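Local coordinates for Sn-glycerol-3-phosphate ABC transporter substrate-binding protein UspB (Mycobacterium tuberculosis, PDB 4MFI) that serves as the substrate-binding subunit of an ABC transporter, with a reported specificity for glycerophosphocholine, at residues P95-L100 against L324-F329; T129-S134 against Y146-A151; N243-H246 against A252-N255; E400-G403 against D408-K411. All blocks are in the same frame, centred on the assembly; numbering follows the deposited sequence.

Interaction 1 (P95-L100 against L324-F329)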
loop_
_atom_site.group_PDB
_atom_site.type_symbol
_atom_site.label_atom_id
_atom_site.label_comp_id
_atom_site.label_asym_id
_atom_site.label_seq_id
_atom_site.Cartn_x
_atom_site.Cartn_y
_atom_site.Cartn_z
ATOM N N PRO A 95 -4.671 13.506 18.962
ATOM C CA PRO A 95 -5.793 13.563 18.020
ATOM C C PRO A 95 -6.900 12.613 18.453
ATOM O O PRO A 95 -6.646 11.682 19.226
ATOM C CB PRO A 95 -5.172 13.069 16.712
ATOM C CG PRO A 95 -3.999 12.222 17.141
ATOM C CD PRO A 95 -3.457 12.932 18.353
ATOM N N ASP A 96 -8.113 12.841 17.966
ATOM C CA ASP A 96 -9.181 11.856 18.109
ATOM C C ASP A 96 -9.108 10.808 17.013
ATOM O O ASP A 96 -9.454 9.637 17.227
ATOM C CB ASP A 96 -10.545 12.542 18.065
ATOM C CG ASP A 96 -10.766 13.442 19.251
ATOM O OD1 ASP A 96 -11.245 12.947 20.294
ATOM O OD2 ASP A 96 -10.438 14.642 19.146
ATOM N N VAL A 97 -8.663 11.243 15.835
ATOM C CA VAL A 97 -8.554 10.388 14.654
ATOM C C VAL A 97 -7.211 10.697 14.020
ATOM O O VAL A 97 -6.898 11.862 13.766
ATOM C CB VAL A 97 -9.691 10.672 13.644
ATOM C CG1 VAL A 97 -9.505 9.847 12.374
ATOM C CG2 VAL A 97 -11.050 10.386 14.277
ATOM N N VAL A 98 -6.403 9.669 13.793
ATOM C CA VAL A 98 -5.062 9.878 13.255
ATOM C C VAL A 98 -4.769 8.952 12.076
ATOM O O VAL A 98 -5.107 7.763 12.095
ATOM C CB VAL A 98 -3.963 9.758 14.357
ATOM C CG1 VAL A 98 -3.956 8.360 14.983
ATOM C CG2 VAL A 98 -2.594 10.122 13.807
ATOM N N LEU A 99 -4.152 9.514 11.039
ATOM C CA LEU A 99 -3.807 8.774 9.832
ATOM C C LEU A 99 -2.449 8.076 9.992
ATOM O O LEU A 99 -1.409 8.735 10.095
ATOM C CB LEU A 99 -3.768 9.735 8.646
ATOM C CG LEU A 99 -3.529 9.143 7.257
ATOM C CD1 LEU A 99 -4.668 8.198 6.894
ATOM C CD2 LEU A 99 -3.410 10.246 6.220
ATOM N N LEU A 100 -2.462 6.745 10.018
ATOM C CA LEU A 100 -1.244 5.956 10.234
ATOM C C LEU A 100 -1.008 5.007 9.065
ATOM O O LEU A 100 -1.941 4.326 8.616
ATOM C CB LEU A 100 -1.353 5.161 11.537
ATOM C CG LEU A 100 -1.483 5.998 12.811
ATOM C CD1 LEU A 100 -1.674 5.101 14.029
ATOM C CD2 LEU A 100 -0.252 6.885 12.991
ATOM N N LEU A 324 -15.097 7.103 16.090
ATOM C CA LEU A 324 -15.465 6.009 15.196
ATOM C C LEU A 324 -16.634 6.378 14.284
ATOM O O LEU A 324 -16.661 5.976 13.119
ATOM C CB LEU A 324 -15.768 4.714 15.961
ATOM C CG LEU A 324 -16.109 3.554 15.014
ATOM C CD1 LEU A 324 -14.918 3.226 14.106
ATOM C CD2 LEU A 324 -16.577 2.320 15.745
ATOM N N LYS A 325 -17.598 7.137 14.802
ATOM C CA LYS A 325 -18.680 7.632 13.950
ATOM C C LYS A 325 -18.107 8.399 12.761
ATOM O O LYS A 325 -18.564 8.240 11.619
ATOM C CB LYS A 325 -19.629 8.532 14.739
ATOM C CG LYS A 325 -20.504 7.788 15.729
ATOM C CD LYS A 325 -21.286 8.766 16.602
ATOM C CE LYS A 325 -22.221 8.046 17.553
ATOM N NZ LYS A 325 -22.879 8.994 18.495
ATOM N N PHE A 326 -17.104 9.231 13.025
ATOM C CA PHE A 326 -16.448 9.968 11.952
ATOM C C PHE A 326 -15.741 9.038 10.971
ATOM O O PHE A 326 -15.933 9.141 9.754
ATOM C CB PHE A 326 -15.452 10.985 12.513
ATOM C CG PHE A 326 -14.713 11.745 11.448
ATOM C CD1 PHE A 326 -15.344 12.762 10.742
ATOM C CD2 PHE A 326 -13.399 11.424 11.134
ATOM C CE1 PHE A 326 -14.674 13.456 9.755
ATOM C CE2 PHE A 326 -12.718 12.118 10.145
ATOM C CZ PHE A 326 -13.358 13.137 9.455
ATOM N N ILE A 327 -14.915 8.140 11.500
ATOM C CA ILE A 327 -14.154 7.224 10.658
ATOM C C ILE A 327 -15.077 6.365 9.805
ATOM O O ILE A 327 -14.845 6.216 8.606
ATOM C CB ILE A 327 -13.236 6.322 11.504
ATOM C CG1 ILE A 327 -12.099 7.144 12.111
ATOM C CG2 ILE A 327 -12.657 5.198 10.662
ATOM C CD1 ILE A 327 -11.292 6.374 13.125
ATOM N N ALA A 328 -16.122 5.816 10.417
ATOM C CA ALA A 328 -17.057 4.963 9.689
ATOM C C ALA A 328 -17.802 5.756 8.618
ATOM O O ALA A 328 -18.083 5.244 7.529
ATOM C CB ALA A 328 -18.044 4.303 10.651
ATOM N N PHE A 329 -18.128 7.008 8.920
ATOM C CA PHE A 329 -18.859 7.826 7.961
ATOM C C PHE A 329 -18.010 8.179 6.740
ATOM O O PHE A 329 -18.450 8.015 5.600
ATOM C CB PHE A 329 -19.402 9.098 8.619
ATOM C CG PHE A 329 -20.156 9.982 7.674
ATOM C CD1 PHE A 329 -21.497 9.751 7.409
ATOM C CD2 PHE A 329 -19.517 11.032 7.028
ATOM C CE1 PHE A 329 -22.194 10.561 6.522
ATOM C CE2 PHE A 329 -20.202 11.843 6.147
ATOM C CZ PHE A 329 -21.541 11.609 5.890
#

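Interaction 2 (T129-S134 against Y146-A151)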
loop_
_atom_site.group_PDB
_atom_site.type_symbol
_atom_site.label_atom_id
_atom_site.label_comp_id
_atom_site.label_asym_id
_atom_site.label_seq_id
_atom_site.Cartn_x
_atom_site.Cartn_y
_atom_site.Cartn_z
ATOM N N THR A 129 -18.199 -6.268 7.112
ATOM C CA THR A 129 -18.106 -7.215 6.000
ATOM C C THR A 129 -18.170 -6.525 4.637
ATOM O O THR A 129 -17.844 -7.138 3.621
ATOM C CB THR A 129 -19.171 -8.326 6.068
ATOM O OG1 THR A 129 -20.473 -7.760 5.891
ATOM C CG2 THR A 129 -19.111 -9.036 7.403
ATOM N N ASP A 130 -18.574 -5.255 4.612
ATOM C CA ASP A 130 -18.574 -4.492 3.361
ATOM C C ASP A 130 -17.256 -3.757 3.095
ATOM O O ASP A 130 -17.111 -3.094 2.071
ATOM C CB ASP A 130 -19.743 -3.498 3.304
ATOM C CG ASP A 130 -19.927 -2.886 1.911
ATOM O OD1 ASP A 130 -19.945 -3.639 0.907
ATOM O OD2 ASP A 130 -20.038 -1.645 1.815
ATOM N N TYR A 131 -16.294 -3.850 4.008
ATOM C CA TYR A 131 -14.951 -3.371 3.685
ATOM C C TYR A 131 -14.239 -4.433 2.868
ATOM O O TYR A 131 -14.384 -5.630 3.144
ATOM C CB TYR A 131 -14.151 -3.026 4.948
ATOM C CG TYR A 131 -14.598 -1.731 5.581
ATOM C CD1 TYR A 131 -15.726 -1.686 6.394
ATOM C CD2 TYR A 131 -13.923 -0.546 5.327
ATOM C CE1 TYR A 131 -16.150 -0.502 6.953
ATOM C CE2 TYR A 131 -14.339 0.647 5.882
ATOM C CZ TYR A 131 -15.452 0.661 6.698
ATOM O OH TYR A 131 -15.877 1.840 7.256
ATOM N N VAL A 132 -13.491 -3.996 1.855
ATOM C CA VAL A 132 -12.649 -4.893 1.062
ATOM C C VAL A 132 -11.855 -5.757 2.040
ATOM O O VAL A 132 -11.256 -5.239 2.984
ATOM C CB VAL A 132 -11.711 -4.091 0.135
ATOM C CG1 VAL A 132 -10.695 -5.000 -0.550
ATOM C CG2 VAL A 132 -12.530 -3.313 -0.903
ATOM N N ASP A 133 -11.884 -7.071 1.839
ATOM C CA ASP A 133 -11.388 -8.001 2.852
ATOM C C ASP A 133 -9.954 -7.715 3.264
ATOM O O ASP A 133 -9.663 -7.590 4.463
ATOM C CB ASP A 133 -11.501 -9.458 2.382
ATOM C CG ASP A 133 -12.929 -9.969 2.360
ATOM O OD1 ASP A 133 -13.817 -9.300 2.922
ATOM O OD2 ASP A 133 -13.158 -11.064 1.792
ATOM N N SER A 134 -9.060 -7.598 2.284
ATOM C CA SER A 134 -7.647 -7.405 2.597
ATOM C C SER A 134 -7.414 -6.059 3.262
ATOM O O SER A 134 -6.565 -5.946 4.144
ATOM C CB SER A 134 -6.767 -7.540 1.347
ATOM O OG SER A 134 -7.037 -6.489 0.437
ATOM N N TYR A 146 -7.090 -2.398 14.570
ATOM C CA TYR A 146 -6.601 -1.149 15.149
ATOM C C TYR A 146 -6.735 0.078 14.255
ATOM O O TYR A 146 -6.373 1.175 14.659
ATOM C CB TYR A 146 -5.151 -1.314 15.616
ATOM C CG TYR A 146 -5.038 -2.258 16.782
ATOM C CD1 TYR A 146 -5.162 -1.796 18.089
ATOM C CD2 TYR A 146 -4.865 -3.626 16.580
ATOM C CE1 TYR A 146 -5.081 -2.666 19.163
ATOM C CE2 TYR A 146 -4.786 -4.501 17.648
ATOM C CZ TYR A 146 -4.889 -4.017 18.938
ATOM O OH TYR A 146 -4.808 -4.888 20.006
ATOM N N ALA A 147 -7.253 -0.104 13.045
ATOM C CA ALA A 147 -7.530 1.019 12.160
ATOM C C ALA A 147 -8.539 0.605 11.104
ATOM O O ALA A 147 -8.890 -0.570 11.001
ATOM C CB ALA A 147 -6.244 1.530 11.501
ATOM N N VAL A 148 -9.003 1.585 10.332
ATOM C CA VAL A 148 -9.935 1.377 9.228
ATOM C C VAL A 148 -9.256 1.923 7.964
ATOM O O VAL A 148 -8.691 3.013 7.995
ATOM C CB VAL A 148 -11.264 2.128 9.506
ATOM C CG1 VAL A 148 -12.207 2.078 8.307
ATOM C CG2 VAL A 148 -11.949 1.573 10.751
ATOM N N PRO A 149 -9.300 1.174 6.847
ATOM C CA PRO A 149 -8.620 1.649 5.633
ATOM C C PRO A 149 -9.196 2.969 5.123
ATOM O O PRO A 149 -10.414 3.169 5.184
ATOM C CB PRO A 149 -8.895 0.534 4.619
ATOM C CG PRO A 149 -10.163 -0.118 5.111
ATOM C CD PRO A 149 -10.025 -0.087 6.614
ATOM N N TYR A 150 -8.333 3.850 4.623
ATOM C CA TYR A 150 -8.746 5.199 4.235
ATOM C C TYR A 150 -8.151 5.611 2.887
ATOM O O TYR A 150 -8.885 5.871 1.933
ATOM C CB TYR A 150 -8.324 6.177 5.326
ATOM C CG TYR A 150 -8.605 7.644 5.073
ATOM C CD1 TYR A 150 -9.906 8.147 5.104
ATOM C CD2 TYR A 150 -7.562 8.540 4.863
ATOM C CE1 TYR A 150 -10.157 9.499 4.910
ATOM C CE2 TYR A 150 -7.802 9.896 4.668
ATOM C CZ TYR A 150 -9.099 10.368 4.691
ATOM O OH TYR A 150 -9.336 11.714 4.511
ATOM N N ALA A 151 -6.822 5.665 2.810
ATOM C CA ALA A 151 -6.125 6.062 1.584
ATOM C C ALA A 151 -5.261 4.891 1.138
ATOM O O ALA A 151 -4.096 4.780 1.530
ATOM C CB ALA A 151 -5.265 7.296 1.837
#

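Interaction 3 (N243-H246 against A252-N255)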
loop_
_atom_site.group_PDB
_atom_site.type_symbol
_atom_site.label_atom_id
_atom_site.label_comp_id
_atom_site.label_asym_id
_atom_site.label_seq_id
_atom_site.Cartn_x
_atom_site.Cartn_y
_atom_site.Cartn_z
ATOM N N ASN A 243 18.573 -11.729 -12.101
ATOM C CA ASN A 243 18.835 -12.132 -13.472
ATOM C C ASN A 243 18.127 -11.235 -14.476
ATOM O O ASN A 243 18.625 -11.015 -15.573
ATOM C CB ASN A 243 18.442 -13.591 -13.700
ATOM C CG ASN A 243 19.353 -14.554 -12.985
ATOM O OD1 ASN A 243 20.475 -14.205 -12.605
ATOM N ND2 ASN A 243 18.888 -15.783 -12.812
ATOM N N SER A 244 16.963 -10.711 -14.110
ATOM C CA SER A 244 16.265 -9.810 -15.024
ATOM C C SER A 244 17.129 -8.587 -15.331
ATOM O O SER A 244 17.112 -8.069 -16.453
ATOM C CB SER A 244 14.890 -9.397 -14.473
ATOM O OG SER A 244 14.997 -8.481 -13.395
ATOM N N ILE A 245 17.903 -8.152 -14.342
ATOM C CA ILE A 245 18.703 -6.940 -14.460
ATOM C C ILE A 245 20.088 -7.230 -15.013
ATOM O O ILE A 245 20.619 -6.461 -15.807
ATOM C CB ILE A 245 18.827 -6.242 -13.082
ATOM C CG1 ILE A 245 17.445 -5.777 -12.601
ATOM C CG2 ILE A 245 19.798 -5.075 -13.142
ATOM C CD1 ILE A 245 17.398 -5.465 -11.089
ATOM N N HIS A 246 20.667 -8.350 -14.604
ATOM C CA HIS A 246 22.045 -8.639 -14.950
ATOM C C HIS A 246 22.146 -9.688 -16.050
ATOM O O HIS A 246 22.447 -9.344 -17.194
ATOM C CB HIS A 246 22.848 -8.952 -13.685
ATOM C CG HIS A 246 22.857 -7.810 -12.716
ATOM N ND1 HIS A 246 23.632 -6.687 -12.904
ATOM C CD2 HIS A 246 22.136 -7.585 -11.593
ATOM C CE1 HIS A 246 23.407 -5.829 -11.925
ATOM N NE2 HIS A 246 22.499 -6.349 -11.118
ATOM N N ALA A 252 15.987 -2.874 -15.438
ATOM C CA ALA A 252 16.864 -1.910 -14.791
ATOM C C ALA A 252 16.223 -1.405 -13.508
ATOM O O ALA A 252 15.005 -1.450 -13.357
ATOM C CB ALA A 252 17.117 -0.743 -15.728
ATOM N N VAL A 253 17.044 -0.902 -12.591
ATOM C CA VAL A 253 16.524 -0.199 -11.426
ATOM C C VAL A 253 16.248 1.241 -11.837
ATOM O O VAL A 253 17.127 1.926 -12.367
ATOM C CB VAL A 253 17.533 -0.220 -10.276
ATOM C CG1 VAL A 253 17.007 0.558 -9.085
ATOM C CG2 VAL A 253 17.824 -1.653 -9.869
ATOM N N ALA A 254 15.022 1.690 -11.594
ATOM C CA ALA A 254 14.583 3.016 -12.024
ATOM C C ALA A 254 14.532 3.941 -10.827
ATOM O O ALA A 254 14.068 3.543 -9.765
ATOM C CB ALA A 254 13.205 2.925 -12.662
ATOM N N ASN A 255 14.985 5.178 -10.988
ATOM C CA ASN A 255 14.874 6.132 -9.892
ATOM C C ASN A 255 13.442 6.630 -9.725
ATOM O O ASN A 255 12.798 6.362 -8.708
ATOM C CB ASN A 255 15.830 7.308 -10.078
ATOM C CG ASN A 255 15.668 8.369 -8.999
ATOM O OD1 ASN A 255 15.207 8.085 -7.891
ATOM N ND2 ASN A 255 16.043 9.602 -9.323
#

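Interaction 4 (E400-G403 against D408-K411)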
loop_
_atom_site.group_PDB
_atom_site.type_symbol
_atom_site.label_atom_id
_atom_site.label_comp_id
_atom_site.label_asym_id
_atom_site.label_seq_id
_atom_site.Cartn_x
_atom_site.Cartn_y
_atom_site.Cartn_z
ATOM N N GLU A 400 18.073 -3.238 -3.600
ATOM C CA GLU A 400 18.719 -2.229 -4.428
ATOM C C GLU A 400 20.194 -2.570 -4.667
ATOM O O GLU A 400 20.719 -2.309 -5.744
ATOM C CB GLU A 400 18.563 -0.826 -3.837
ATOM C CG GLU A 400 18.881 0.272 -4.845
ATOM C CD GLU A 400 18.847 1.657 -4.233
ATOM O OE1 GLU A 400 19.737 1.968 -3.411
ATOM O OE2 GLU A 400 17.934 2.443 -4.574
ATOM N N SER A 401 20.847 -3.158 -3.666
ATOM C CA SER A 401 22.237 -3.590 -3.804
ATOM C C SER A 401 22.368 -4.720 -4.829
ATOM O O SER A 401 23.290 -4.731 -5.647
ATOM C CB SER A 401 22.778 -4.048 -2.449
ATOM O OG SER A 401 24.127 -4.466 -2.542
ATOM N N ILE A 402 21.438 -5.669 -4.780
ATOM C CA ILE A 402 21.377 -6.740 -5.769
ATOM C C ILE A 402 21.160 -6.139 -7.160
ATOM O O ILE A 402 21.843 -6.503 -8.124
ATOM C CB ILE A 402 20.261 -7.751 -5.422
ATOM C CG1 ILE A 402 20.623 -8.512 -4.141
ATOM C CG2 ILE A 402 20.024 -8.729 -6.560
ATOM C CD1 ILE A 402 19.422 -9.196 -3.482
ATOM N N GLY A 403 20.240 -5.179 -7.248
ATOM C CA GLY A 403 19.905 -4.551 -8.518
ATOM C C GLY A 403 20.982 -3.651 -9.108
ATOM O O GLY A 403 21.319 -3.779 -10.288
ATOM N N ASP A 408 25.267 -10.689 -4.581
ATOM C CA ASP A 408 24.789 -12.061 -4.550
ATOM C C ASP A 408 23.511 -12.153 -3.722
ATOM O O ASP A 408 23.445 -11.607 -2.622
ATOM C CB ASP A 408 25.871 -12.953 -3.946
ATOM C CG ASP A 408 25.485 -14.415 -3.928
ATOM O OD1 ASP A 408 25.665 -15.086 -4.964
ATOM O OD2 ASP A 408 25.021 -14.901 -2.873
ATOM N N VAL A 409 22.499 -12.842 -4.244
ATOM C CA VAL A 409 21.223 -12.957 -3.538
ATOM C C VAL A 409 21.345 -13.697 -2.204
ATOM O O VAL A 409 20.847 -13.227 -1.187
ATOM C CB VAL A 409 20.140 -13.623 -4.414
ATOM C CG1 VAL A 409 18.872 -13.870 -3.610
ATOM C CG2 VAL A 409 19.840 -12.751 -5.625
ATOM N N THR A 410 22.000 -14.853 -2.197
ATOM C CA THR A 410 22.122 -15.621 -0.960
ATOM C C THR A 410 22.886 -14.849 0.114
ATOM O O THR A 410 22.450 -14.775 1.259
ATOM C CB THR A 410 22.760 -16.998 -1.214
ATOM O OG1 THR A 410 21.890 -17.759 -2.058
ATOM C CG2 THR A 410 22.962 -17.755 0.089
ATOM N N LYS A 411 24.009 -14.247 -0.260
ATOM C CA LYS A 411 24.781 -13.472 0.704
ATOM C C LYS A 411 23.964 -12.291 1.240
ATOM O O LYS A 411 23.927 -12.036 2.451
ATOM C CB LYS A 411 26.083 -12.985 0.071
ATOM C CG LYS A 411 26.913 -12.104 0.978
ATOM C CD LYS A 411 28.045 -11.444 0.197
ATOM C CE LYS A 411 28.741 -10.375 1.020
ATOM N NZ LYS A 411 29.514 -10.968 2.143
#

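Interaction 1 (P95-L100 against L324-F329)
V97 packs against I327 and F326 where a helix lies on the sheet of an α/β domain of the periplasmic-binding-protein fold. Strand 97-101 runs between its parallel neighbour 39-43 and the antiparallel strand 307-310, and V97, early in the strand, directs its side chain toward helix 317-330. The tight part is the pairing with I327. The two side chains run antiparallel alongside one another; V97 CG1 meets both I327 CG1, at 3.8 Å, and I327 CD1, at 4.0 Å. An extended isoleucine chain (chi2 171°) is what carries CD1 across to the valine. Toward F326 the fit is looser: the phenyl ring stands obliquely to V97 and offers it a single carbon within close range. That ring has aromatic company of its own, F60 edge-to-face and F41 with its plane at about 60°, while I327 also rests on L309 and I311. The solvent side of this turn is at K325 and A328, both partly exposed, which do not touch the strand segment. No hydrogen bond crosses this purely apolar junction, with V97 CG2 4.1 Å from F326 CD2.

Interaction 2 (T129-S134 against Y146-A151)
Y131 has its ring anti to its own carbonyl carbon (chi1 -75°), and V148 has CG1 anti to its backbone nitrogen (chi1 173°); together these rotations bring the tyrosine's outer half onto one valine methyl. V148 CG1 lies 3.5 Å from Y131 CE2 and 3.8 Å from Y131 OH, so a single methyl serves both the ring and the root of the hydroxyl. The two side chains cross at about a right angle. P149 takes the inner part of the same flank: its CG comes to 3.8 Å from Y131 CD2, and its CD lies a little farther off. Both neighbours approach the ring obliquely, and no hydrogen bond joins the segments. The phenol's polar end is satisfied from another quarter, by a hydrogen bond with T331 OG1, which ties the ring's far tip down while its carbons sit in apolar surroundings. L136, on the helix that starts just after V132, touches both Y131 and P149. On the strand side, V148 and Y150 pair through their backbones with L309 and A307, and Y150 and A151 together face A307. The tyrosine thus packs a loop leading into a short helix onto a sheet strand of an α/β solute-binding domain, next to a classic beta bulge.

Interaction 3 (N243-H246 against A252-N255)
The turn that returns the chain from helix 232-245 to strand 251-254 is closed by I245, in the last turn of the helix, packing on A252 and V253 of the strand. It is a short-range α-to-β connection, with the CA atoms of I245 and A252 only 5.4 Å apart. I245 is the side that reaches. With CG1 anti to its carbonyl carbon (chi1 -64°) and the chain extended beyond it, its CD1 arrives 4.0 Å from V253 CG2, the two side chains crossing obliquely. The inner part of the same side chain passes over backbone: I245 CG1 lies 4.3 Å from A252 N. A252 is therefore met through its main chain, since its own methyl points away from the helix. The other branch of the isoleucine is used on its own segment, where I245 CG2 sits 3.6 Å above the plane of the H246 ring, offset toward the rim. All of this is van der Waals contact at a partly exposed place, and no hydrogen bond links the two segments. Polar ties lie close by: S244 OG bonds with Y241 O and W200 NE1, and the backbones of S244 and A251 pair. Beyond the turn, A252 and A254 are backbone partners of the parallel strand 198-201, so the end of helix 232-245 is held between a two-stranded parallel sheet and helix 391-405, whose I402 O is reached by H246 NE2.

Interaction 4 (E400-G403 against D408-K411)
I402 and V409 make the apolar half of a short connection between two consecutive helices, 391-405 and 409-427. Their side chains cross obliquely. I402 CG2 lies 4.1 Å from V409 CG2, and its other branch, extended from a CG1 placed anti to the carbonyl carbon, brings CD1 to 4.2 Å from V409 CA. Both branches of the isoleucine meet V409 CG2, and CD1 also reaches the valine's backbone. I402 CG1 also passes D408 O, at 4.5 Å, a loose contact with the carbonyl just before the second helix. Farther out, I402 touches T412 and F413 of helix 409-427, while Y241, R242 and N239 of helix 232-245 flank the pair, the first two on I402 and N239 on V409.

The polar interaction lies within the second segment. D408 occupies the N-cap position of helix 409-427, and its OD2 accepts the hydrogen of K411 N at 2.9 Å. The bond is nearly straight (166°) and uses the anti lone pair, the one turned away from OD1. CG stands anti to the residue's own nitrogen (chi1 -178°). D408 sets out from the backbone away from the first helix, and its part in the packing is through its carbonyl O, which is itself bonded to T412 OG1.

A carboxylate at the start of a helix is well placed to answer the amide that the first turn leaves without a carbonyl partner, and the helix end would tend to favour its charged form. The chemistry therefore divides by depth, with buried aliphatic carbons joining the helices and an exposed acid capping the start of the second.

The four contacts fall into two groups on opposite sides of the chain's centre. Interactions 1 and 2 are buried, reach the same mixed sheet and touch each other, as where I327 CG2 meets V148 CB at 3.6 Å; along the chain interaction 2 is nested inside the loop that interaction 1 closes. Interactions 3 and 4 are short-range connections about 12 Å apart between centres, joined by a probable hydrogen bond of H246 NE2 with I402 O. Interaction 3 lies at the surface, while interaction 4 combines buried aliphatic packing with an exposed cap. Across every contact the packing is apolar, yet aromatic rings take part only in the sheet pair; in the two connections aliphatic branches meet each other and nearby backbone.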